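Putative exported protein (Bordetella pertussis Tohama I, PDB 2PFY) probably serves as the extracytoplasmic solute receptor of a tripartite ATP-independent periplasmic transporter, binding pyroglutamic acid. Local coordinates at residues W120-I125 with A246-L251; G124-K129 with S190-Y195; P166-A171 with G175-M180; T186-Q191 with D253-N258. One frame throughout, in Å; residues are numbered along the deposited sequence.

Interaction 1 (W120-I125 with A246-L251); sequences WPPQGI and AKTREL. With PCA (pyroglutamic acid), chain E.
The rings of P121 and P122 rest against T248, while the neighbouring indole of W120 faces the ligand instead. Over one face of that indole the pyroglutamic acid ring lies nearly parallel, its CD 3.3 Å above the plane and offset toward the rim. The lactam oxygen reaches just beyond the rim of the six-membered ring, PCA OE 3.1 Å from W120 CE3. P121 turns the other way: its CB comes within 3.4 Å of T248 OG1. A torsion of -66° sets that hydroxyl oxygen beside the T248 backbone N and returns it to its own helix, where it bonds to A244 O. P122 meets the threonine methyl with CD of its ring, 3.9 Å from T248 CG2. In the periplasmic-binding-protein fold this is a connection between lobes: residues 120-123 link strand 112-119 of the five-stranded sheet to strand 124-127 of the four-stranded sheet, and the long helix 223-257 runs beside the link. One turn on from T248, L251 adds a looser apolar touch, its CD1 4.4 Å from P121 CG, and also packs on A185 and V188. At the outer surface of the helix K247 NZ makes a salt bridge of 3.1 Å to E250 OE1.

Interaction 2 (G124-K129 with S190-Y195); sequences GIYTKK and SQAWDY
A192 packs on Y126 of strand 124-127, and Y195 O meets K128 just past it, from the turn that follows helix 184-189, a helix closed by a Schellman motif. S190 is the first residue to leave the helix, and its OG accepts the hydroxyl of Y195 at 2.6 Å (OH to OG). Q191, with positive phi, is the C-prime residue: its N bonds to V188 O, and A192 N reaches back to G187 O at 2.8 Å. A192 then directs CB toward the strand, 4.1 Å from Y126 CE1, an oblique approach to the tyrosine ring. Y126 reaches across with its CG anti to its carbonyl carbon (chi1 -64°), and its hydroxyl is hydrogen-bonded to S183 O, just before helix 184-189. W193 points away from the strand; one face of its indole lies over Q191 CA, and it packs on T254 and L255 of the long helix 223-257. D194 belongs to the short 3-10 turn 192-194, bonding N to Q191 O. Y195 folds its ring back so that A192 CA stands 3.5 Å above one face, and the same ring stacks with F172. The carbonyl of Y195 faces the aliphatic part of K128, whose NZ forms a weak, long ion pair with D178; K128 CG lies 3.9 Å from Y195 O.

Interaction 3 (P166-A171 with G175-M180); sequences PEVPQA and GVIDAM
A171 O receives two backbone N-H groups from the chain after helix 168-173, I177 N at 3.3 Å and V176 N by a weak bond, as the chain doubles back through G175 in a Schellman motif. The I177 bond is fairly straight at its hydrogen (156°), yet the donor stands 61° out of the carbonyl plane and thus comes over the face of the C=O group. G175 has positive phi, which reverses the chain and lays residues 176-180 along the helix they have just left. Side chains then fill the angle between the two arms. A171 CB meets I177 CG1 at 3.7 Å, with I177 CD1 scarcely farther off. This follows from the first torsion of I177 (58°), which puts CG1 between the backbone N and the carbonyl carbon and bends the end of the side chain toward the helix. V176 lies shallower, its CB 4.2 Å from A171 CB. Farther along, selenomethionine M180 extends beyond CG and crosses V168 at about a right angle, its SE 3.7 Å from V168 CG1. The contact is thus a helix-to-strand turn with a buried apolar lining. V168, I177 and M180 all lean on R143, a pocket residue of strand 141-144 that binds the pyroglutamic acid, while I177 and V176 also touch T161 of strand 159-162. F172 and Y195 cover M180, and its backbone pairs with Y126 of strand 124-127.

Interaction 4 (T186-Q191 with D253-N258); sequences TGVDSQ and DTLARN. With PCA (pyroglutamic acid), chain E.
V188 enters the contact with T254 through both methyls, the two side chains crossing at about a right angle. From its CB, CG1 leaves anti to the backbone N (177°) and comes 4.0 Å from T254 CG2. The other branch does more: V188 CG2 sits 3.7 Å from T254 CB and nearly as close to L255, with 4.0 Å between V188 CG2 and L255 CD2. That leucine methyl also presses on the backbone before V188, since G187 has no side chain and lets L255 CD2 come to 3.7 Å from G187 C. Two helices are joined here, the short 184-189 and the last turns of the long 223-257. Both finish with a doubly used carbonyl. T186 O takes S190 N on one face of its plane and S190 OG, at 2.7 Å from T186 O, on the opposite face; T254 O is gripped likewise by N258 N and by N258 ND2, the latter 2.8 Å from T254 O. With chi1 at -61° the T254 hydroxyl lies beside its backbone N and bonds to E250 O in its own helix, while CG2 is turned to V188. At the far side of the short helix T186 turns away from this packing to the ligand: PCA N donates to T186 OG1 at 2.7 Å in an almost straight bond. The chemistry is therefore divided, apolar atoms meeting between the helices and a hydroxyl acceptor facing the pocket, where it matches the lactam N-H of pyroglutamic acid.

In the fold
Interactions 2, 3 and 4 lie around the four-stranded sheet 180-182, 124-127, 198-201 and 261-264, and interaction 1 at the link leading into it from strand 112-119. The first segments of interactions 1 and 2 overlap at 124-125, where strand 124-127 begins; interactions 1 and 4 share helix 223-257, their centres about 10 Å apart. The centre of interaction 2 lies about 8 Å from that of interaction 4 and about 10 Å from that of interaction 3. Along the chain, interaction 3 falls between the two segments of interactions 1 and 2, and the segments of 1 and 4 alternate. Interactions 1 and 4 carry W120, Q123 and T186 of the pyroglutamic acid pocket, so this packing probably helps to position them.

Interaction 1 (W120-I125 with A246-L251)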
loop_
_atom_site.group_PDB
_atom_site.type_symbol
_atom_site.label_atom_id
_atom_site.label_comp_id
_atom_site.label_asym_id
_atom_site.label_seq_id
_atom_site.Cartn_x
_atom_site.Cartn_y
_atom_site.Cartn_z
ATOM N N TRP A 120 -2.900 3.403 2.698
ATOM C CA TRP A 120 -2.948 2.595 3.915
ATOM C C TRP A 120 -2.697 3.539 5.113
ATOM O O TRP A 120 -2.245 4.676 4.935
ATOM C CB TRP A 120 -1.814 1.556 3.863
ATOM C CG TRP A 120 -2.098 0.434 2.937
ATOM C CD1 TRP A 120 -1.728 0.316 1.607
ATOM C CD2 TRP A 120 -2.803 -0.754 3.272
ATOM N NE1 TRP A 120 -2.156 -0.891 1.113
ATOM C CE2 TRP A 120 -2.815 -1.573 2.116
ATOM C CE3 TRP A 120 -3.430 -1.217 4.451
ATOM C CZ2 TRP A 120 -3.420 -2.833 2.102
ATOM C CZ3 TRP A 120 -4.045 -2.475 4.434
ATOM C CH2 TRP A 120 -4.027 -3.266 3.265
ATOM N N PRO A 121 -3.007 3.072 6.339
ATOM C CA PRO A 121 -2.572 3.810 7.513
ATOM C C PRO A 121 -1.049 3.667 7.704
ATOM O O PRO A 121 -0.398 2.881 6.997
ATOM C CB PRO A 121 -3.380 3.164 8.677
ATOM C CG PRO A 121 -4.497 2.334 7.982
ATOM C CD PRO A 121 -3.811 1.891 6.698
ATOM N N PRO A 122 -0.468 4.465 8.619
ATOM C CA PRO A 122 0.967 4.400 8.881
ATOM C C PRO A 122 1.430 3.018 9.345
ATOM O O PRO A 122 0.646 2.278 9.975
ATOM C CB PRO A 122 1.161 5.426 9.999
ATOM C CG PRO A 122 0.014 6.404 9.809
ATOM C CD PRO A 122 -1.138 5.505 9.420
ATOM N N GLN A 123 2.682 2.656 9.039
ATOM C CA GLN A 123 3.147 1.288 9.292
ATOM C C GLN A 123 3.773 1.179 10.684
ATOM O O GLN A 123 4.713 1.907 11.001
ATOM C CB GLN A 123 4.186 0.864 8.241
ATOM C CG GLN A 123 3.709 1.037 6.776
ATOM C CD GLN A 123 2.585 0.067 6.424
ATOM O OE1 GLN A 123 1.400 0.422 6.392
ATOM N NE2 GLN A 123 2.948 -1.157 6.205
ATOM N N GLY A 124 3.253 0.269 11.497
ATOM C CA GLY A 124 3.858 -0.066 12.820
ATOM C C GLY A 124 4.588 -1.404 12.753
ATOM O O GLY A 124 4.677 -2.041 11.678
ATOM N N ILE A 125 5.121 -1.822 13.893
ATOM C CA ILE A 125 5.885 -3.069 14.013
ATOM C C ILE A 125 5.142 -4.012 14.939
ATOM O O ILE A 125 4.701 -3.594 15.995
ATOM C CB ILE A 125 7.324 -2.786 14.559
ATOM C CG1 ILE A 125 8.084 -1.963 13.516
ATOM C CG2 ILE A 125 8.090 -4.134 14.867
ATOM C CD1 ILE A 125 9.365 -1.246 13.991
ATOM N N ALA A 246 -9.675 8.919 9.281
ATOM C CA ALA A 246 -10.716 8.710 10.288
ATOM C C ALA A 246 -10.589 7.389 11.056
ATOM O O ALA A 246 -11.103 7.266 12.194
ATOM C CB ALA A 246 -12.092 8.808 9.664
ATOM N N LYS A 247 -9.938 6.402 10.448
ATOM C CA LYS A 247 -9.994 5.022 11.012
ATOM C C LYS A 247 -8.734 4.569 11.705
ATOM O O LYS A 247 -8.769 3.566 12.394
ATOM C CB LYS A 247 -10.392 3.964 9.972
ATOM C CG LYS A 247 -11.892 4.007 9.543
ATOM C CD LYS A 247 -12.882 4.176 10.714
ATOM C CE LYS A 247 -14.338 4.190 10.234
ATOM N NZ LYS A 247 -15.319 4.028 11.365
ATOM N N THR A 248 -7.628 5.286 11.500
ATOM C CA THR A 248 -6.324 4.845 11.999
ATOM C C THR A 248 -6.364 4.590 13.534
ATOM O O THR A 248 -5.908 3.542 13.997
ATOM C CB THR A 248 -5.176 5.812 11.606
ATOM O OG1 THR A 248 -4.989 5.795 10.175
ATOM C CG2 THR A 248 -3.863 5.333 12.262
ATOM N N ARG A 249 -6.946 5.515 14.297
ATOM C CA ARG A 249 -7.059 5.330 15.755
ATOM C C ARG A 249 -7.987 4.212 16.139
ATOM O O ARG A 249 -7.607 3.431 16.999
ATOM C CB ARG A 249 -7.487 6.598 16.539
ATOM C CG ARG A 249 -6.476 7.715 16.593
ATOM C CD ARG A 249 -5.050 7.194 16.780
ATOM N NE ARG A 249 -4.741 6.580 18.077
ATOM C CZ ARG A 249 -3.568 5.979 18.312
ATOM N NH1 ARG A 249 -2.647 5.908 17.339
ATOM N NH2 ARG A 249 -3.294 5.457 19.500
ATOM N N GLU A 250 -9.174 4.117 15.507
ATOM C CA GLU A 250 -10.134 3.040 15.815
ATOM C C GLU A 250 -9.527 1.677 15.589
ATOM O O GLU A 250 -9.808 0.722 16.351
ATOM C CB GLU A 250 -11.427 3.081 14.997
ATOM C CG GLU A 250 -11.705 4.360 14.304
ATOM C CD GLU A 250 -13.194 4.718 14.272
ATOM O OE1 GLU A 250 -14.038 3.781 14.168
ATOM O OE2 GLU A 250 -13.502 5.936 14.362
ATOM N N LEU A 251 -8.736 1.561 14.516
ATOM C CA LEU A 251 -8.070 0.289 14.219
ATOM C C LEU A 251 -7.006 -0.032 15.279
ATOM O O LEU A 251 -6.875 -1.155 15.711
ATOM C CB LEU A 251 -7.456 0.331 12.801
ATOM C CG LEU A 251 -8.537 0.410 11.701
ATOM C CD1 LEU A 251 -7.869 0.784 10.341
ATOM C CD2 LEU A 251 -9.316 -0.878 11.525
HETATM N N PCA E . -0.905 -3.591 4.590
HETATM C CA PCA E . -0.301 -4.149 3.356
HETATM C CB PCA E . 0.680 -3.157 2.781
HETATM C CG PCA E . 0.722 -2.006 3.741
HETATM C CD PCA E . -0.286 -2.328 4.793
HETATM O OE PCA E . -0.593 -1.570 5.708
HETATM C C PCA E . 0.397 -5.460 3.659
HETATM O O PCA E . 0.774 -6.252 2.787
HETATM O OXT PCA E . 0.596 -5.746 4.826
#

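Interaction 2 (G124-K129 with S190-Y195)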
loop_
_atom_site.group_PDB
_atom_site.type_symbol
_atom_site.label_atom_id
_atom_site.label_comp_id
_atom_site.label_asym_id
_atom_site.label_seq_id
_atom_site.Cartn_x
_atom_site.Cartn_y
_atom_site.Cartn_z
ATOM N N GLY A 124 3.253 0.269 11.497
ATOM C CA GLY A 124 3.858 -0.066 12.820
ATOM C C GLY A 124 4.588 -1.404 12.753
ATOM O O GLY A 124 4.677 -2.041 11.678
ATOM N N ILE A 125 5.121 -1.822 13.893
ATOM C CA ILE A 125 5.885 -3.069 14.013
ATOM C C ILE A 125 5.142 -4.012 14.939
ATOM O O ILE A 125 4.701 -3.594 15.995
ATOM C CB ILE A 125 7.324 -2.786 14.559
ATOM C CG1 ILE A 125 8.084 -1.963 13.516
ATOM C CG2 ILE A 125 8.090 -4.134 14.867
ATOM C CD1 ILE A 125 9.365 -1.246 13.991
ATOM N N TYR A 126 4.966 -5.268 14.510
ATOM C CA TYR A 126 4.295 -6.278 15.324
ATOM C C TYR A 126 5.298 -7.344 15.703
ATOM O O TYR A 126 6.030 -7.839 14.849
ATOM C CB TYR A 126 3.173 -6.994 14.554
ATOM C CG TYR A 126 1.986 -6.141 14.125
ATOM C CD1 TYR A 126 0.740 -6.302 14.736
ATOM C CD2 TYR A 126 2.097 -5.220 13.078
ATOM C CE1 TYR A 126 -0.391 -5.578 14.311
ATOM C CE2 TYR A 126 0.977 -4.451 12.659
ATOM C CZ TYR A 126 -0.260 -4.647 13.277
ATOM O OH TYR A 126 -1.354 -3.906 12.867
ATOM N N THR A 127 5.306 -7.737 16.964
ATOM C CA THR A 127 6.316 -8.693 17.433
ATOM C C THR A 127 5.701 -9.656 18.441
ATOM O O THR A 127 4.583 -9.420 18.943
ATOM C CB THR A 127 7.529 -7.967 18.122
ATOM O OG1 THR A 127 7.088 -7.343 19.330
ATOM C CG2 THR A 127 8.114 -6.900 17.221
ATOM N N LYS A 128 6.432 -10.735 18.734
ATOM C CA LYS A 128 5.987 -11.718 19.716
ATOM C C LYS A 128 6.621 -11.491 21.078
ATOM O O LYS A 128 6.165 -12.090 22.049
ATOM C CB LYS A 128 6.257 -13.145 19.250
ATOM C CG LYS A 128 5.549 -13.495 17.964
ATOM C CD LYS A 128 6.220 -14.651 17.292
ATOM C CE LYS A 128 5.443 -15.898 17.496
ATOM N NZ LYS A 128 6.128 -16.965 16.720
ATOM N N LYS A 129 7.638 -10.616 21.123
ATOM C CA LYS A 129 8.383 -10.284 22.352
ATOM C C LYS A 129 8.601 -8.790 22.386
ATOM O O LYS A 129 8.579 -8.161 21.348
ATOM C CB LYS A 129 9.768 -10.971 22.362
ATOM C CG LYS A 129 9.718 -12.457 22.644
ATOM C CD LYS A 129 10.921 -12.922 23.512
ATOM C CE LYS A 129 10.718 -12.544 25.004
ATOM N NZ LYS A 129 11.728 -13.178 25.879
ATOM N N SER A 190 -6.570 -9.063 9.608
ATOM C CA SER A 190 -6.093 -10.423 9.789
ATOM C C SER A 190 -6.183 -10.867 11.247
ATOM O O SER A 190 -5.718 -11.957 11.561
ATOM C CB SER A 190 -4.637 -10.578 9.311
ATOM O OG SER A 190 -3.833 -9.767 10.134
ATOM N N GLN A 191 -6.813 -10.045 12.094
ATOM C CA GLN A 191 -6.968 -10.349 13.534
ATOM C C GLN A 191 -5.633 -10.796 14.124
ATOM O O GLN A 191 -5.505 -11.919 14.598
ATOM C CB GLN A 191 -8.104 -11.356 13.741
ATOM C CG GLN A 191 -9.409 -10.738 13.194
ATOM C CD GLN A 191 -10.456 -11.733 12.849
ATOM O OE1 GLN A 191 -10.402 -12.866 13.305
ATOM N NE2 GLN A 191 -11.441 -11.320 12.027
ATOM N N ALA A 192 -4.640 -9.909 14.023
ATOM C CA ALA A 192 -3.236 -10.240 14.310
ATOM C C ALA A 192 -3.013 -10.547 15.782
ATOM O O ALA A 192 -2.032 -11.259 16.146
ATOM C CB ALA A 192 -2.313 -9.133 13.871
ATOM N N TRP A 193 -3.914 -10.068 16.632
ATOM C CA TRP A 193 -3.817 -10.433 18.069
ATOM C C TRP A 193 -3.794 -11.950 18.310
ATOM O O TRP A 193 -3.364 -12.375 19.388
ATOM C CB TRP A 193 -4.940 -9.816 18.892
ATOM C CG TRP A 193 -6.352 -10.017 18.296
ATOM C CD1 TRP A 193 -7.181 -11.085 18.487
ATOM C CD2 TRP A 193 -7.042 -9.109 17.422
ATOM N NE1 TRP A 193 -8.368 -10.887 17.803
ATOM C CE2 TRP A 193 -8.299 -9.675 17.140
ATOM C CE3 TRP A 193 -6.719 -7.851 16.874
ATOM C CZ2 TRP A 193 -9.246 -9.038 16.314
ATOM C CZ3 TRP A 193 -7.662 -7.211 16.042
ATOM C CH2 TRP A 193 -8.912 -7.815 15.776
ATOM N N ASP A 194 -4.220 -12.761 17.340
ATOM C CA ASP A 194 -4.155 -14.233 17.494
ATOM C C ASP A 194 -2.737 -14.784 17.326
ATOM O O ASP A 194 -2.463 -15.922 17.715
ATOM C CB ASP A 194 -5.081 -14.951 16.510
ATOM C CG ASP A 194 -6.551 -14.784 16.851
ATOM O OD1 ASP A 194 -6.886 -14.502 18.004
ATOM O OD2 ASP A 194 -7.391 -14.962 15.964
ATOM N N TYR A 195 -1.831 -13.990 16.761
ATOM C CA TYR A 195 -0.510 -14.505 16.439
ATOM C C TYR A 195 0.688 -13.653 16.815
ATOM O O TYR A 195 1.830 -14.153 16.825
ATOM C CB TYR A 195 -0.461 -15.015 14.970
ATOM C CG TYR A 195 -0.828 -14.005 13.902
ATOM C CD1 TYR A 195 0.084 -13.028 13.509
ATOM C CD2 TYR A 195 -2.097 -14.022 13.276
ATOM C CE1 TYR A 195 -0.228 -12.092 12.502
ATOM C CE2 TYR A 195 -2.409 -13.099 12.244
ATOM C CZ TYR A 195 -1.467 -12.146 11.865
ATOM O OH TYR A 195 -1.762 -11.197 10.895
#

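Interaction 3 (P166-A171 with G175-M180)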
loop_
_atom_site.group_PDB
_atom_site.type_symbol
_atom_site.label_atom_id
_atom_site.label_comp_id
_atom_site.label_asym_id
_atom_site.label_seq_id
_atom_site.Cartn_x
_atom_site.Cartn_y
_atom_site.Cartn_z
ATOM N N PRO A 166 -2.561 -12.178 2.362
ATOM C CA PRO A 166 -3.416 -13.307 2.706
ATOM C C PRO A 166 -2.717 -14.482 3.359
ATOM O O PRO A 166 -3.373 -15.305 3.965
ATOM C CB PRO A 166 -3.955 -13.764 1.319
ATOM C CG PRO A 166 -3.915 -12.487 0.488
ATOM C CD PRO A 166 -2.608 -11.894 0.907
ATOM N N GLU A 167 -1.406 -14.588 3.206
ATOM C CA GLU A 167 -0.640 -15.727 3.723
ATOM C C GLU A 167 -0.000 -15.424 5.099
ATOM O O GLU A 167 0.692 -16.284 5.663
ATOM C CB GLU A 167 0.474 -16.073 2.739
ATOM C CG GLU A 167 -0.001 -16.876 1.498
ATOM C CD GLU A 167 -0.830 -16.066 0.566
ATOM O OE1 GLU A 167 -0.405 -14.943 0.219
ATOM O OE2 GLU A 167 -1.900 -16.555 0.161
ATOM N N VAL A 168 -0.213 -14.214 5.618
ATOM C CA VAL A 168 0.456 -13.780 6.865
ATOM C C VAL A 168 0.112 -14.699 8.049
ATOM O O VAL A 168 1.033 -15.180 8.709
ATOM C CB VAL A 168 0.216 -12.303 7.181
ATOM C CG1 VAL A 168 0.562 -11.938 8.681
ATOM C CG2 VAL A 168 0.961 -11.425 6.212
ATOM N N PRO A 169 -1.200 -14.950 8.323
ATOM C CA PRO A 169 -1.504 -15.857 9.459
ATOM C C PRO A 169 -0.851 -17.246 9.330
ATOM O O PRO A 169 -0.271 -17.739 10.291
ATOM C CB PRO A 169 -3.039 -15.950 9.466
ATOM C CG PRO A 169 -3.499 -14.617 8.746
ATOM C CD PRO A 169 -2.425 -14.449 7.663
ATOM N N GLN A 170 -0.929 -17.855 8.155
ATOM C CA GLN A 170 -0.224 -19.121 7.876
ATOM C C GLN A 170 1.252 -19.042 8.192
ATOM O O GLN A 170 1.811 -19.952 8.856
ATOM C CB GLN A 170 -0.312 -19.437 6.375
ATOM C CG GLN A 170 -1.513 -20.225 5.968
ATOM C CD GLN A 170 -1.327 -21.697 6.209
ATOM O OE1 GLN A 170 -0.200 -22.189 6.298
ATOM N NE2 GLN A 170 -2.442 -22.416 6.323
ATOM N N ALA A 171 1.891 -17.987 7.684
ATOM C CA ALA A 171 3.333 -17.803 7.817
ATOM C C ALA A 171 3.759 -17.712 9.297
ATOM O O ALA A 171 4.770 -18.302 9.676
ATOM C CB ALA A 171 3.825 -16.586 7.012
ATOM N N GLY A 175 5.830 -20.702 11.559
ATOM C CA GLY A 175 7.113 -20.140 11.969
ATOM C C GLY A 175 7.958 -19.588 10.847
ATOM O O GLY A 175 9.153 -19.351 11.017
ATOM N N VAL A 176 7.352 -19.355 9.692
ATOM C CA VAL A 176 8.084 -18.789 8.589
ATOM C C VAL A 176 8.456 -17.370 8.927
ATOM O O VAL A 176 9.508 -16.895 8.520
ATOM C CB VAL A 176 7.282 -18.875 7.236
ATOM C CG1 VAL A 176 7.855 -17.909 6.174
ATOM C CG2 VAL A 176 7.282 -20.330 6.721
ATOM N N ILE A 177 7.602 -16.684 9.682
ATOM C CA ILE A 177 7.921 -15.331 10.107
ATOM C C ILE A 177 7.620 -15.193 11.600
ATOM O O ILE A 177 6.756 -15.878 12.128
ATOM C CB ILE A 177 7.185 -14.232 9.272
ATOM C CG1 ILE A 177 5.657 -14.417 9.336
ATOM C CG2 ILE A 177 7.754 -14.182 7.813
ATOM C CD1 ILE A 177 4.818 -13.263 8.696
ATOM N N ASP A 178 8.318 -14.278 12.264
ATOM C CA ASP A 178 8.121 -14.082 13.702
ATOM C C ASP A 178 7.771 -12.642 14.063
ATOM O O ASP A 178 7.410 -12.376 15.212
ATOM C CB ASP A 178 9.378 -14.489 14.467
ATOM C CG ASP A 178 9.643 -15.989 14.431
ATOM O OD1 ASP A 178 8.847 -16.782 14.956
ATOM O OD2 ASP A 178 10.682 -16.375 13.879
ATOM N N ALA A 179 7.889 -11.725 13.101
ATOM C CA ALA A 179 7.621 -10.287 13.293
ATOM C C ALA A 179 7.237 -9.632 11.953
ATOM O O ALA A 179 7.554 -10.149 10.879
ATOM C CB ALA A 179 8.866 -9.559 13.888
HETATM N N MSE A 180 6.569 -8.490 11.993
HETATM C CA MSE A 180 6.238 -7.852 10.710
HETATM C C MSE A 180 6.069 -6.360 10.873
HETATM O O MSE A 180 6.062 -5.817 12.010
HETATM C CB MSE A 180 4.974 -8.505 10.116
HETATM C CG MSE A 180 3.762 -8.362 10.982
HETATM SE SE MSE A 180 2.190 -8.851 9.975
HETATM C CE MSE A 180 0.775 -8.505 11.424
#

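Interaction 4 (T186-Q191 with D253-N258)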
loop_
_atom_site.group_PDB
_atom_site.type_symbol
_atom_site.label_atom_id
_atom_site.label_comp_id
_atom_site.label_asym_id
_atom_site.label_seq_id
_atom_site.Cartn_x
_atom_site.Cartn_y
_atom_site.Cartn_z
ATOM N N THR A 186 -4.277 -3.842 8.460
ATOM C CA THR A 186 -3.928 -5.262 8.226
ATOM C C THR A 186 -3.976 -6.029 9.549
ATOM O O THR A 186 -4.419 -7.184 9.597
ATOM C CB THR A 186 -2.555 -5.372 7.567
ATOM O OG1 THR A 186 -2.661 -4.869 6.222
ATOM C CG2 THR A 186 -2.056 -6.846 7.518
ATOM N N GLY A 187 -3.524 -5.384 10.622
ATOM C CA GLY A 187 -3.630 -5.982 11.959
ATOM C C GLY A 187 -5.069 -6.386 12.315
ATOM O O GLY A 187 -5.315 -7.481 12.837
ATOM N N VAL A 188 -6.025 -5.497 12.053
ATOM C CA VAL A 188 -7.439 -5.840 12.274
ATOM C C VAL A 188 -8.010 -6.799 11.212
ATOM O O VAL A 188 -8.640 -7.806 11.575
ATOM C CB VAL A 188 -8.334 -4.535 12.457
ATOM C CG1 VAL A 188 -9.864 -4.859 12.630
ATOM C CG2 VAL A 188 -7.828 -3.761 13.689
ATOM N N ASP A 189 -7.802 -6.487 9.914
ATOM C CA ASP A 189 -8.177 -7.400 8.793
ATOM C C ASP A 189 -7.804 -8.857 9.127
ATOM O O ASP A 189 -8.614 -9.788 8.951
ATOM C CB ASP A 189 -7.441 -7.053 7.478
ATOM C CG ASP A 189 -7.762 -5.652 6.922
ATOM O OD1 ASP A 189 -8.769 -5.003 7.302
ATOM O OD2 ASP A 189 -6.974 -5.210 6.036
ATOM N N SER A 190 -6.570 -9.063 9.608
ATOM C CA SER A 190 -6.093 -10.423 9.789
ATOM C C SER A 190 -6.183 -10.867 11.247
ATOM O O SER A 190 -5.718 -11.957 11.561
ATOM C CB SER A 190 -4.637 -10.578 9.311
ATOM O OG SER A 190 -3.833 -9.767 10.134
ATOM N N GLN A 191 -6.813 -10.045 12.094
ATOM C CA GLN A 191 -6.968 -10.349 13.534
ATOM C C GLN A 191 -5.633 -10.796 14.124
ATOM O O GLN A 191 -5.505 -11.919 14.598
ATOM C CB GLN A 191 -8.104 -11.356 13.741
ATOM C CG GLN A 191 -9.409 -10.738 13.194
ATOM C CD GLN A 191 -10.456 -11.733 12.849
ATOM O OE1 GLN A 191 -10.402 -12.866 13.305
ATOM N NE2 GLN A 191 -11.441 -11.320 12.027
ATOM N N ASP A 253 -6.986 1.123 18.417
ATOM C CA ASP A 253 -7.751 0.782 19.652
ATOM C C ASP A 253 -8.245 -0.663 19.584
ATOM O O ASP A 253 -8.261 -1.366 20.607
ATOM C CB ASP A 253 -8.956 1.707 19.856
ATOM C CG ASP A 253 -8.573 3.172 20.128
ATOM O OD1 ASP A 253 -7.517 3.476 20.731
ATOM O OD2 ASP A 253 -9.379 4.062 19.762
ATOM N N THR A 254 -8.639 -1.118 18.383
ATOM C CA THR A 254 -9.104 -2.495 18.201
ATOM C C THR A 254 -8.035 -3.549 18.569
ATOM O O THR A 254 -8.360 -4.571 19.194
ATOM C CB THR A 254 -9.667 -2.740 16.767
ATOM O OG1 THR A 254 -10.776 -1.870 16.549
ATOM C CG2 THR A 254 -10.157 -4.209 16.588
ATOM N N LEU A 255 -6.791 -3.313 18.153
ATOM C CA LEU A 255 -5.674 -4.199 18.490
ATOM C C LEU A 255 -5.572 -4.328 20.017
ATOM O O LEU A 255 -5.482 -5.442 20.526
ATOM C CB LEU A 255 -4.356 -3.599 17.945
ATOM C CG LEU A 255 -4.291 -3.396 16.410
ATOM C CD1 LEU A 255 -2.948 -2.793 16.071
ATOM C CD2 LEU A 255 -4.511 -4.734 15.610
ATOM N N ALA A 256 -5.608 -3.185 20.715
ATOM C CA ALA A 256 -5.493 -3.136 22.185
ATOM C C ALA A 256 -6.672 -3.759 22.887
ATOM O O ALA A 256 -6.481 -4.498 23.870
ATOM C CB ALA A 256 -5.254 -1.697 22.702
ATOM N N ARG A 257 -7.883 -3.516 22.382
ATOM C CA ARG A 257 -9.101 -4.126 22.982
ATOM C C ARG A 257 -9.006 -5.645 22.936
ATOM O O ARG A 257 -9.460 -6.358 23.862
ATOM C CB ARG A 257 -10.366 -3.620 22.282
ATOM C CG ARG A 257 -11.669 -4.228 22.772
ATOM C CD ARG A 257 -12.878 -3.438 22.258
ATOM N NE ARG A 257 -12.965 -3.425 20.804
ATOM C CZ ARG A 257 -12.585 -2.436 19.983
ATOM N NH1 ARG A 257 -12.032 -1.269 20.420
ATOM N NH2 ARG A 257 -12.765 -2.625 18.674
ATOM N N ASN A 258 -8.412 -6.155 21.860
ATOM C CA ASN A 258 -8.239 -7.591 21.699
ATOM C C ASN A 258 -6.992 -8.184 22.345
ATOM O O ASN A 258 -6.632 -9.326 22.050
ATOM C CB ASN A 258 -8.321 -7.938 20.212
ATOM C CG ASN A 258 -9.747 -7.868 19.726
ATOM O OD1 ASN A 258 -10.537 -8.753 20.050
ATOM N ND2 ASN A 258 -10.113 -6.766 19.054
HETATM N N PCA E . -0.905 -3.591 4.590
HETATM C CA PCA E . -0.301 -4.149 3.356
HETATM C CB PCA E . 0.680 -3.157 2.781
HETATM C CG PCA E . 0.722 -2.006 3.741
HETATM C CD PCA E . -0.286 -2.328 4.793
HETATM O OE PCA E . -0.593 -1.570 5.708
HETATM C C PCA E . 0.397 -5.460 3.659
HETATM O O PCA E . 0.774 -6.252 2.787
HETATM O OXT PCA E . 0.596 -5.746 4.826
#